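Local coordinates for protein transcription factor inhibitor I-kappa-B-beta (Mus musculus, PDB 1OY3) that inhibits the transcription factor NF-kappa-B by forming a complex with it and trapping it in the cytoplasm, at residues C[25-28]-C[29-33]; C[9-12]-C[13-16]; C[186-189]-C[190-193]; C[158-161]-C[162-165]; C[55-58]-C[59-62]. One frame throughout, in Å; residues are numbered along the deposited sequence.

Contact 1 of 5, residues C[25-28]-C[29-33]; sequences LDFL and LGFSA
Phe27 and Phe31, four residues apart on one side of the helix, meet as a T-shaped pair. The edge of the Phe31 ring is turned to the face of Phe27, with the planes at 89° and the ring centroids 5.4 Å apart. The touching edge is CE2 of Phe31, which stands 3.7 Å from CZ of Phe27, over the rim of that ring and not over its middle. Phe27 reaches this place because its CG lies anti to the backbone N (chi1 176°), while Phe31 carries its CG beside the backbone N. Away from the rings, Leu25 and Leu29 make the apolar counterpart, CD1 of Leu25 lying 3.7 Å from CD1 of Leu29; branched aliphatic chains suit this side, which faces other helices.

The backbone beneath shows how the helix ends. Leu29 N bonds to Leu25 O in the regular way at 2.9 Å, but Gly30 N divides its hydrogen between Asp26 O and Phe27 O, both bonds weak. Leu28 O then accepts three donors: Phe31 N, Ser32 N and the hydroxyl of Ser32, whose OG comes in at 3.0 Å to Leu28 O from well above the carbonyl plane. A small hydroxyl residue fits here, folding back onto its own helix, and Ala33 is the first residue to leave helical angles.

Phe27 also meets an aromatic side chain of the partner protein, and Asp26 forms a salt bridge with Lys63. Within the first ankyrin repeat, Leu25, Leu28 and Leu29 pack on helix 12-18; Leu25 and Leu29 also reach helix 58-66 of the second repeat.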
loop_
_atom_site.group_PDB
_atom_site.type_symbol
_atom_site.label_atom_id
_atom_site.label_comp_id
_atom_site.label_asym_id
_atom_site.label_seq_id
_atom_site.Cartn_x
_atom_site.Cartn_y
_atom_site.Cartn_z
ATOM N N LEU C 25 -23.322 20.483 -5.035
ATOM C CA LEU C 25 -22.377 20.285 -3.942
ATOM C C LEU C 25 -22.555 21.427 -2.960
ATOM O O LEU C 25 -22.739 21.200 -1.765
ATOM C CB LEU C 25 -20.929 20.278 -4.437
ATOM C CG LEU C 25 -19.907 20.335 -3.288
ATOM C CD1 LEU C 25 -20.163 19.198 -2.313
ATOM C CD2 LEU C 25 -18.484 20.264 -3.829
ATOM N N ASP C 26 -22.522 22.655 -3.477
ATOM C CA ASP C 26 -22.679 23.846 -2.643
ATOM C C ASP C 26 -23.950 23.757 -1.813
ATOM O O ASP C 26 -23.956 24.076 -0.617
ATOM C CB ASP C 26 -22.713 25.105 -3.514
ATOM C CG ASP C 26 -21.356 25.438 -4.110
ATOM O OD1 ASP C 26 -21.271 26.411 -4.889
ATOM O OD2 ASP C 26 -20.372 24.733 -3.797
ATOM N N PHE C 27 -25.029 23.314 -2.451
ATOM C CA PHE C 27 -26.307 23.165 -1.766
ATOM C C PHE C 27 -26.140 22.214 -0.580
ATOM O O PHE C 27 -26.382 22.590 0.567
ATOM C CB PHE C 27 -27.353 22.609 -2.734
ATOM C CG PHE C 27 -28.682 22.326 -2.099
ATOM C CD1 PHE C 27 -29.478 23.363 -1.626
ATOM C CD2 PHE C 27 -29.143 21.020 -1.979
ATOM C CE1 PHE C 27 -30.718 23.101 -1.045
ATOM C CE2 PHE C 27 -30.379 20.747 -1.400
ATOM C CZ PHE C 27 -31.168 21.789 -0.932
ATOM N N LEU C 28 -25.717 20.984 -0.866
ATOM C CA LEU C 28 -25.524 19.981 0.178
ATOM C C LEU C 28 -24.692 20.538 1.325
ATOM O O LEU C 28 -25.124 20.534 2.482
ATOM C CB LEU C 28 -24.841 18.736 -0.394
ATOM C CG LEU C 28 -25.671 17.725 -1.198
ATOM C CD1 LEU C 28 -26.403 18.411 -2.310
ATOM C CD2 LEU C 28 -24.757 16.660 -1.769
ATOM N N LEU C 29 -23.502 21.026 0.999
ATOM C CA LEU C 29 -22.612 21.584 2.009
ATOM C C LEU C 29 -23.290 22.692 2.798
ATOM O O LEU C 29 -22.913 22.975 3.935
ATOM C CB LEU C 29 -21.330 22.101 1.349
ATOM C CG LEU C 29 -20.100 21.204 1.527
ATOM C CD1 LEU C 29 -20.484 19.746 1.367
ATOM C CD2 LEU C 29 -19.027 21.600 0.527
ATOM N N GLY C 30 -24.301 23.309 2.194
ATOM C CA GLY C 30 -25.019 24.377 2.863
ATOM C C GLY C 30 -25.534 23.948 4.222
ATOM O O GLY C 30 -25.675 24.764 5.129
ATOM N N PHE C 31 -25.810 22.657 4.363
ATOM C CA PHE C 31 -26.311 22.118 5.619
ATOM C C PHE C 31 -25.242 21.248 6.268
ATOM O O PHE C 31 -24.897 21.428 7.435
ATOM C CB PHE C 31 -27.564 21.277 5.359
ATOM C CG PHE C 31 -28.629 22.003 4.588
ATOM C CD1 PHE C 31 -29.346 23.042 5.174
ATOM C CD2 PHE C 31 -28.895 21.664 3.263
ATOM C CE1 PHE C 31 -30.315 23.740 4.450
ATOM C CE2 PHE C 31 -29.859 22.352 2.529
ATOM C CZ PHE C 31 -30.571 23.393 3.122
ATOM N N SER C 32 -24.722 20.312 5.483
ATOM C CA SER C 32 -23.701 19.366 5.918
ATOM C C SER C 32 -22.596 19.924 6.815
ATOM O O SER C 32 -22.177 19.263 7.766
ATOM C CB SER C 32 -23.058 18.715 4.692
ATOM O OG SER C 32 -24.030 18.082 3.888
ATOM N N ALA C 33 -22.117 21.126 6.511
ATOM C CA ALA C 33 -21.042 21.735 7.290
ATOM C C ALA C 33 -21.127 21.432 8.785
ATOM O O ALA C 33 -22.125 21.736 9.438
ATOM C CB ALA C 33 -21.029 23.239 7.066
#

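Contact 2 of 5, residues C[9-12]-C[13-16]; sequences GDTA and LHLA
This is an N-terminal helix cap, a capping box between Thr11 and His14 where the loop of the first ankyrin repeat enters helix 12-18. The sequence Thr-Ala-Leu-His here is the TPLH signature of ankyrin repeats, with alanine in the proline position. Thr11 OG1 accepts from Leu13 N at 3.1 Å, taking up an amide of the first turn; the hydroxyl can do so because a chi1 of 74° turns it in toward the helix start. In return, His14 ND1 accepts from Thr11 N at 3.1 Å, the donor standing 35° out of the ring plane. A weak hydrogen bond of 3.3 Å joins Thr11 OG1 to His14 ND1. Threonine and histidine suit these places because each brings a side-chain acceptor back to a main-chain N-H. Asp10 crosses His14 at about a right angle, its OD1 3.3 Å from His14 CB, while its carboxylate is held by Asn42 and by a basic side chain of the partner protein. The far nitrogen of the imidazole, His14 NE2, bonds to Gln46 O in the next repeat's loop. Ala12 and Leu13 pack against helix 22-32, and Leu13 and His14 lean on helix 48-55.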
loop_
_atom_site.group_PDB
_atom_site.type_symbol
_atom_site.label_atom_id
_atom_site.label_comp_id
_atom_site.label_asym_id
_atom_site.label_seq_id
_atom_site.Cartn_x
_atom_site.Cartn_y
_atom_site.Cartn_z
ATOM N N GLY C 9 -23.272 2.530 -1.144
ATOM C CA GLY C 9 -23.053 3.310 0.061
ATOM C C GLY C 9 -22.778 4.786 -0.171
ATOM O O GLY C 9 -22.440 5.500 0.766
ATOM N N ASP C 10 -22.930 5.250 -1.409
ATOM C CA ASP C 10 -22.700 6.656 -1.745
ATOM C C ASP C 10 -23.908 7.552 -1.441
ATOM O O ASP C 10 -24.995 7.356 -1.990
ATOM C CB ASP C 10 -22.349 6.799 -3.226
ATOM C CG ASP C 10 -20.997 6.215 -3.563
ATOM O OD1 ASP C 10 -20.049 6.439 -2.783
ATOM O OD2 ASP C 10 -20.877 5.548 -4.613
ATOM N N THR C 11 -23.711 8.538 -0.574
ATOM C CA THR C 11 -24.785 9.456 -0.225
ATOM C C THR C 11 -24.884 10.534 -1.300
ATOM O O THR C 11 -24.180 10.484 -2.308
ATOM C CB THR C 11 -24.523 10.144 1.117
ATOM O OG1 THR C 11 -23.496 11.126 0.948
ATOM C CG2 THR C 11 -24.082 9.127 2.161
ATOM N N ALA C 12 -25.759 11.509 -1.084
ATOM C CA ALA C 12 -25.932 12.595 -2.045
ATOM C C ALA C 12 -24.608 13.348 -2.213
ATOM O O ALA C 12 -24.318 13.888 -3.284
ATOM C CB ALA C 12 -27.031 13.544 -1.572
ATOM N N LEU C 13 -23.809 13.383 -1.148
ATOM C CA LEU C 13 -22.514 14.046 -1.206
ATOM C C LEU C 13 -21.592 13.318 -2.173
ATOM O O LEU C 13 -21.097 13.924 -3.124
ATOM C CB LEU C 13 -21.851 14.089 0.165
ATOM C CG LEU C 13 -21.811 15.426 0.898
ATOM C CD1 LEU C 13 -20.723 15.358 1.948
ATOM C CD2 LEU C 13 -21.521 16.568 -0.069
ATOM N N HIS C 14 -21.370 12.024 -1.935
ATOM C CA HIS C 14 -20.492 11.229 -2.799
ATOM C C HIS C 14 -20.865 11.422 -4.257
ATOM O O HIS C 14 -19.999 11.591 -5.117
ATOM C CB HIS C 14 -20.578 9.726 -2.485
ATOM C CG HIS C 14 -20.056 9.347 -1.133
ATOM N ND1 HIS C 14 -20.828 9.403 0.006
ATOM C CD2 HIS C 14 -18.837 8.901 -0.740
ATOM C CE1 HIS C 14 -20.112 9.004 1.041
ATOM N NE2 HIS C 14 -18.899 8.693 0.617
ATOM N N LEU C 15 -22.162 11.396 -4.531
ATOM C CA LEU C 15 -22.639 11.547 -5.896
ATOM C C LEU C 15 -22.448 12.959 -6.429
ATOM O O LEU C 15 -22.327 13.150 -7.635
ATOM C CB LEU C 15 -24.113 11.139 -5.989
ATOM C CG LEU C 15 -24.414 9.681 -5.628
ATOM C CD1 LEU C 15 -25.914 9.445 -5.647
ATOM C CD2 LEU C 15 -23.712 8.760 -6.602
ATOM N N ALA C 16 -22.419 13.947 -5.542
ATOM C CA ALA C 16 -22.222 15.320 -5.992
ATOM C C ALA C 16 -20.809 15.445 -6.564
ATOM O O ALA C 16 -20.608 16.112 -7.575
ATOM C CB ALA C 16 -22.418 16.305 -4.832
#

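Contact 3 of 5, residues C[186-189]-C[190-193]; sequences KPEP and TCGR
Glu188 curls its side chain back over the turn so that the carboxylate fills the middle of the loop and gathers the N-H groups that follow. Two bends achieve this: a chi1 of 57° tucks CG over its own main chain, and the side chain folds again at the next bond. OE1 takes two bonds from Thr190, one from the amide at 2.6 Å (Thr190 N to Glu188 OE1) and one from the hydroxyl at 2.8 Å (Thr190 OG1 to Glu188 OE1), arriving from opposite faces of the carboxylate. OE2 is gripped in the same two-sided fashion by Arg193, whose backbone N lies 2.8 Å from Glu188 OE2 and whose NE lies 3.0 Å from it, a nearly straight salt bridge (172°). That NE meets OE2 in the guanidinium plane, yet the guanidinium and carboxylate planes stand 87° apart. Cys191 N adds a weak bond to OE2.

Arg193 bends once near its end, which brings NH2 round to Thr190 OG1 at 3.0 Å, so the threonine hydroxyl both gives a proton to glutamate and accepts one from arginine. With so many donors around it, the buried carboxylate is probably kept ionised. Glu188 N bonds back to Arg193 O across the loop, and Gly192, at positive phi, suits the reversal between them.

Arg193 NH1 has a second acid, Glu201, while the backbone of Thr190 bonds to the partner protein. Cys191 and Arg193 rest against Met222, and the loop joins helix 171-180 to helix 195-201 across the boundary between the fourth and fifth ankyrin repeats.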
loop_
_atom_site.group_PDB
_atom_site.type_symbol
_atom_site.label_atom_id
_atom_site.label_comp_id
_atom_site.label_asym_id
_atom_site.label_seq_id
_atom_site.Cartn_x
_atom_site.Cartn_y
_atom_site.Cartn_z
ATOM N N LYS C 186 11.571 8.084 7.822
ATOM C CA LYS C 186 10.582 7.084 8.228
ATOM C C LYS C 186 10.639 5.769 7.455
ATOM O O LYS C 186 10.342 5.724 6.260
ATOM C CB LYS C 186 9.177 7.691 8.107
ATOM C CG LYS C 186 8.037 6.748 8.479
ATOM C CD LYS C 186 8.071 6.316 9.937
ATOM C CE LYS C 186 7.959 7.497 10.901
ATOM N NZ LYS C 186 6.687 8.273 10.797
ATOM N N PRO C 187 10.999 4.671 8.135
ATOM C CA PRO C 187 11.078 3.369 7.464
ATOM C C PRO C 187 9.692 2.750 7.274
ATOM O O PRO C 187 8.857 2.852 8.165
ATOM C CB PRO C 187 11.908 2.515 8.432
ATOM C CG PRO C 187 12.462 3.497 9.444
ATOM C CD PRO C 187 11.409 4.554 9.539
ATOM N N GLU C 188 9.432 2.137 6.120
ATOM C CA GLU C 188 8.153 1.452 5.948
ATOM C C GLU C 188 8.413 0.099 6.647
ATOM O O GLU C 188 9.554 -0.375 6.695
ATOM C CB GLU C 188 7.772 1.313 4.463
ATOM C CG GLU C 188 8.745 0.604 3.559
ATOM C CD GLU C 188 8.916 -0.854 3.919
ATOM O OE1 GLU C 188 7.908 -1.493 4.294
ATOM O OE2 GLU C 188 10.056 -1.363 3.810
ATOM N N PRO C 189 7.370 -0.528 7.210
ATOM C CA PRO C 189 7.495 -1.801 7.930
ATOM C C PRO C 189 7.686 -3.196 7.320
ATOM O O PRO C 189 7.856 -4.144 8.087
ATOM C CB PRO C 189 6.279 -1.770 8.860
ATOM C CG PRO C 189 5.248 -1.092 8.020
ATOM C CD PRO C 189 6.026 0.054 7.407
ATOM N N THR C 190 7.669 -3.385 6.004
ATOM C CA THR C 190 7.863 -4.762 5.528
ATOM C C THR C 190 9.320 -5.186 5.684
ATOM O O THR C 190 9.603 -6.320 6.063
ATOM C CB THR C 190 7.412 -4.979 4.059
ATOM O OG1 THR C 190 8.110 -4.092 3.184
ATOM C CG2 THR C 190 5.902 -4.744 3.924
ATOM N N CYS C 191 10.241 -4.266 5.406
ATOM C CA CYS C 191 11.662 -4.561 5.546
ATOM C C CYS C 191 12.465 -3.323 5.916
ATOM O O CYS C 191 13.668 -3.254 5.682
ATOM C CB CYS C 191 12.216 -5.200 4.268
ATOM S SG CYS C 191 11.708 -4.408 2.761
ATOM N N GLY C 192 11.783 -2.349 6.504
ATOM C CA GLY C 192 12.439 -1.139 6.951
ATOM C C GLY C 192 13.038 -0.224 5.905
ATOM O O GLY C 192 14.057 0.418 6.148
ATOM N N ARG C 193 12.424 -0.157 4.735
ATOM C CA ARG C 193 12.940 0.734 3.712
ATOM C C ARG C 193 12.605 2.185 4.068
ATOM O O ARG C 193 11.498 2.496 4.488
ATOM C CB ARG C 193 12.354 0.367 2.354
ATOM C CG ARG C 193 12.824 -0.994 1.868
ATOM C CD ARG C 193 12.084 -1.428 0.639
ATOM N NE ARG C 193 10.750 -1.880 0.988
ATOM C CZ ARG C 193 9.905 -2.447 0.133
ATOM N NH1 ARG C 193 10.256 -2.620 -1.129
ATOM N NH2 ARG C 193 8.727 -2.880 0.558
#

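Contact 4 of 5, residues C[158-161]-C[162-165]; sequences GHTP and LHVA
His163 turns its ring back under the start of its own helix, presenting ND1 to the backbone of Thr160. The first torsion swings the imidazole back toward the preceding loop. Thr160 N points almost straight at His163 ND1, at 3.0 Å with an angle of 171°, though it is tilted 25° from the ring plane. The threonine hydroxyl approaches from another direction: OG1 lies over one face of the imidazole, 3.3 Å above the plane and toward the rim. His159 meets the ring at its edge, near the ring plane, CA of His159 lying 3.5 Å from His163 ND1. The two histidine rings sit obliquely, planes at 57°, and it is CB of His163, not its ring, that the His159 ring approaches most closely, at 3.9 Å from His159 CD2.

Thr-Pro-Leu-His is the TPLH signature of the ankyrin repeat, here opening the first helix of the fourth repeat. Thr160 is the N-cap, and Pro161 suits the first turn because it needs no N-H there and its ring is compatible with helical phi. Its carbonyl O takes the regular bond from Ala165 N at 2.9 Å. Val164 CG2 packs at 3.4 Å on Thr160 O, and Pro161 and Val164 both touch helix 81-85 of the third repeat. On the far side of the imidazole, His163 NE2 is hydrogen-bonded to Lys186 O, tying this helix start to the loop that leads into the fifth repeat.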
loop_
_atom_site.group_PDB
_atom_site.type_symbol
_atom_site.label_atom_id
_atom_site.label_comp_id
_atom_site.label_asym_id
_atom_site.label_seq_id
_atom_site.Cartn_x
_atom_site.Cartn_y
_atom_site.Cartn_z
ATOM N N GLY C 158 1.511 0.097 5.398
ATOM C CA GLY C 158 2.578 0.622 6.236
ATOM C C GLY C 158 3.221 1.856 5.613
ATOM O O GLY C 158 4.320 2.249 5.993
ATOM N N HIS C 159 2.530 2.471 4.659
ATOM C CA HIS C 159 3.045 3.654 3.966
ATOM C C HIS C 159 2.466 4.970 4.439
ATOM O O HIS C 159 1.266 5.086 4.645
ATOM C CB HIS C 159 2.757 3.564 2.471
ATOM C CG HIS C 159 3.549 2.514 1.761
ATOM N ND1 HIS C 159 3.176 2.007 0.538
ATOM C CD2 HIS C 159 4.720 1.915 2.077
ATOM C CE1 HIS C 159 4.087 1.143 0.125
ATOM N NE2 HIS C 159 5.035 1.069 1.042
ATOM N N THR C 160 3.333 5.961 4.601
ATOM C CA THR C 160 2.901 7.300 4.968
ATOM C C THR C 160 2.819 7.982 3.608
ATOM O O THR C 160 3.245 7.409 2.606
ATOM C CB THR C 160 3.953 8.022 5.795
ATOM O OG1 THR C 160 5.122 8.216 4.992
ATOM C CG2 THR C 160 4.311 7.205 7.032
ATOM N N PRO C 161 2.278 9.211 3.543
ATOM C CA PRO C 161 2.188 9.886 2.244
ATOM C C PRO C 161 3.517 10.010 1.491
ATOM O O PRO C 161 3.559 9.828 0.263
ATOM C CB PRO C 161 1.596 11.248 2.607
ATOM C CG PRO C 161 0.681 10.901 3.743
ATOM C CD PRO C 161 1.558 9.973 4.578
ATOM N N LEU C 162 4.603 10.303 2.209
ATOM C CA LEU C 162 5.903 10.457 1.542
ATOM C C LEU C 162 6.313 9.180 0.804
ATOM O O LEU C 162 6.774 9.234 -0.351
ATOM C CB LEU C 162 6.991 10.853 2.544
ATOM C CG LEU C 162 8.364 11.118 1.900
ATOM C CD1 LEU C 162 8.263 12.249 0.877
ATOM C CD2 LEU C 162 9.378 11.473 2.988
ATOM N N HIS C 163 6.159 8.043 1.481
ATOM C CA HIS C 163 6.469 6.747 0.885
ATOM C C HIS C 163 5.746 6.628 -0.442
ATOM O O HIS C 163 6.330 6.243 -1.453
ATOM C CB HIS C 163 5.994 5.614 1.791
ATOM C CG HIS C 163 6.784 5.469 3.045
ATOM N ND1 HIS C 163 6.204 5.121 4.247
ATOM C CD2 HIS C 163 8.108 5.600 3.285
ATOM C CE1 HIS C 163 7.143 5.046 5.174
ATOM N NE2 HIS C 163 8.307 5.332 4.616
ATOM N N VAL C 164 4.459 6.955 -0.430
ATOM C CA VAL C 164 3.651 6.887 -1.640
ATOM C C VAL C 164 4.204 7.839 -2.705
ATOM O O VAL C 164 4.409 7.437 -3.845
ATOM C CB VAL C 164 2.163 7.228 -1.334
ATOM C CG1 VAL C 164 1.289 6.983 -2.567
ATOM C CG2 VAL C 164 1.671 6.362 -0.178
ATOM N N ALA C 165 4.473 9.091 -2.336
ATOM C CA ALA C 165 4.993 10.045 -3.317
ATOM C C ALA C 165 6.300 9.551 -3.952
ATOM O O ALA C 165 6.515 9.716 -5.150
ATOM C CB ALA C 165 5.190 11.414 -2.673
#

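Contact 5 of 5, residues C[55-58]-C[59-62]; sequences LGEA and STVE
Glu57 turns its CG away from its own carbonyl (chi1 -65°) and then runs extended (chi2 176°), while Thr60 places OG1 by nearly the same first torsion (chi1 -57°). The two side chains therefore lie alongside each other and point the same way, with Glu57 OE2 3.2 Å from Thr60 OG1. The hydroxyl proton is not committed to this partner, since Glu22 of the preceding repeat offers another acceptor, making a weak bond to the same OG1. Behind the polar ends, CB of Glu57 touches CB of Thr60 at 3.7 Å. Glutamate has the length to run beside the first turn as far as the Thr60 hydroxyl, while the threonine methyl packs on Leu25. The main chain carries regular helical bonds: Val61 N reaches Glu57 O at 2.9 Å, and Glu62 N reaches Ala58 O at 3.2 Å. Val61 CG2 rests 3.4 Å from Glu57 O, and its apolar body packs on helices 48-55 and 91-97. Before this, Gly56 closes helix 48-55 with a Schellman motif, positive phi making glycine apt, and Glu57 serves at once as N-cap of helix 58-66: the tight helix-turn-helix linkage of an ankyrin repeat.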
loop_
_atom_site.group_PDB
_atom_site.type_symbol
_atom_site.label_atom_id
_atom_site.label_comp_id
_atom_site.label_asym_id
_atom_site.label_seq_id
_atom_site.Cartn_x
_atom_site.Cartn_y
_atom_site.Cartn_z
ATOM N N LEU C 55 -10.130 12.477 -7.771
ATOM C CA LEU C 55 -10.445 13.210 -8.990
ATOM C C LEU C 55 -9.476 14.363 -9.235
ATOM O O LEU C 55 -9.470 14.953 -10.318
ATOM C CB LEU C 55 -11.879 13.745 -8.930
ATOM C CG LEU C 55 -13.002 12.700 -8.977
ATOM C CD1 LEU C 55 -14.375 13.395 -8.850
ATOM C CD2 LEU C 55 -12.911 11.905 -10.277
ATOM N N GLY C 56 -8.667 14.677 -8.225
ATOM C CA GLY C 56 -7.698 15.753 -8.347
ATOM C C GLY C 56 -8.330 17.126 -8.477
ATOM O O GLY C 56 -7.794 17.997 -9.163
ATOM N N GLU C 57 -9.465 17.331 -7.818
ATOM C CA GLU C 57 -10.167 18.615 -7.876
ATOM C C GLU C 57 -9.845 19.495 -6.656
ATOM O O GLU C 57 -10.518 19.415 -5.630
ATOM C CB GLU C 57 -11.669 18.355 -7.961
ATOM C CG GLU C 57 -12.086 17.646 -9.238
ATOM C CD GLU C 57 -13.566 17.300 -9.267
ATOM O OE1 GLU C 57 -14.113 17.138 -10.377
ATOM O OE2 GLU C 57 -14.182 17.179 -8.184
ATOM N N ALA C 58 -8.824 20.342 -6.787
ATOM C CA ALA C 58 -8.377 21.212 -5.695
ATOM C C ALA C 58 -9.458 22.115 -5.147
ATOM O O ALA C 58 -9.508 22.392 -3.946
ATOM C CB ALA C 58 -7.168 22.057 -6.149
ATOM N N SER C 59 -10.330 22.588 -6.027
ATOM C CA SER C 59 -11.399 23.463 -5.595
ATOM C C SER C 59 -12.400 22.681 -4.744
ATOM O O SER C 59 -12.850 23.149 -3.697
ATOM C CB SER C 59 -12.092 24.068 -6.813
ATOM O OG SER C 59 -13.144 24.914 -6.415
ATOM N N THR C 60 -12.722 21.471 -5.178
ATOM C CA THR C 60 -13.680 20.640 -4.455
ATOM C C THR C 60 -13.123 20.154 -3.114
ATOM O O THR C 60 -13.864 19.995 -2.143
ATOM C CB THR C 60 -14.098 19.437 -5.318
ATOM O OG1 THR C 60 -14.644 19.921 -6.553
ATOM C CG2 THR C 60 -15.141 18.581 -4.592
ATOM N N VAL C 61 -11.813 19.942 -3.053
ATOM C CA VAL C 61 -11.202 19.492 -1.822
ATOM C C VAL C 61 -11.256 20.602 -0.774
ATOM O O VAL C 61 -11.439 20.326 0.414
ATOM C CB VAL C 61 -9.734 19.044 -2.052
ATOM C CG1 VAL C 61 -9.013 18.887 -0.716
ATOM C CG2 VAL C 61 -9.721 17.712 -2.825
ATOM N N GLU C 62 -11.118 21.855 -1.210
ATOM C CA GLU C 62 -11.156 22.983 -0.283
ATOM C C GLU C 62 -12.536 23.160 0.338
ATOM O O GLU C 62 -12.654 23.414 1.536
ATOM C CB GLU C 62 -10.732 24.282 -0.989
ATOM C CG GLU C 62 -10.832 25.541 -0.117
ATOM C CD GLU C 62 -10.242 26.780 -0.786
ATOM O OE1 GLU C 62 -10.485 26.973 -1.995
ATOM O OE2 GLU C 62 -9.542 27.561 -0.105
#

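All five contacts are local. Contacts 1 and 2 share the first ankyrin repeat, contact 5 lies in the second, contact 4 in the fourth, and contact 3 spans the passage from the fourth to the fifth. Contacts 2, 3 and 4 are buried, whereas contacts 1 and 5 are partly exposed. Contacts 2 and 4 repeat one theme at the start of first helices, a threonine and histidine grip, with centres about 28 Å apart. Contact 3 replaces it with charge, and it adjoins contact 4 directly. Contacts 1 and 5 concern second helices, one ending and one beginning. Contact 1 packs on contact 2 through leucines and Ala12, and reaches contact 5 where Leu25 meets Thr60.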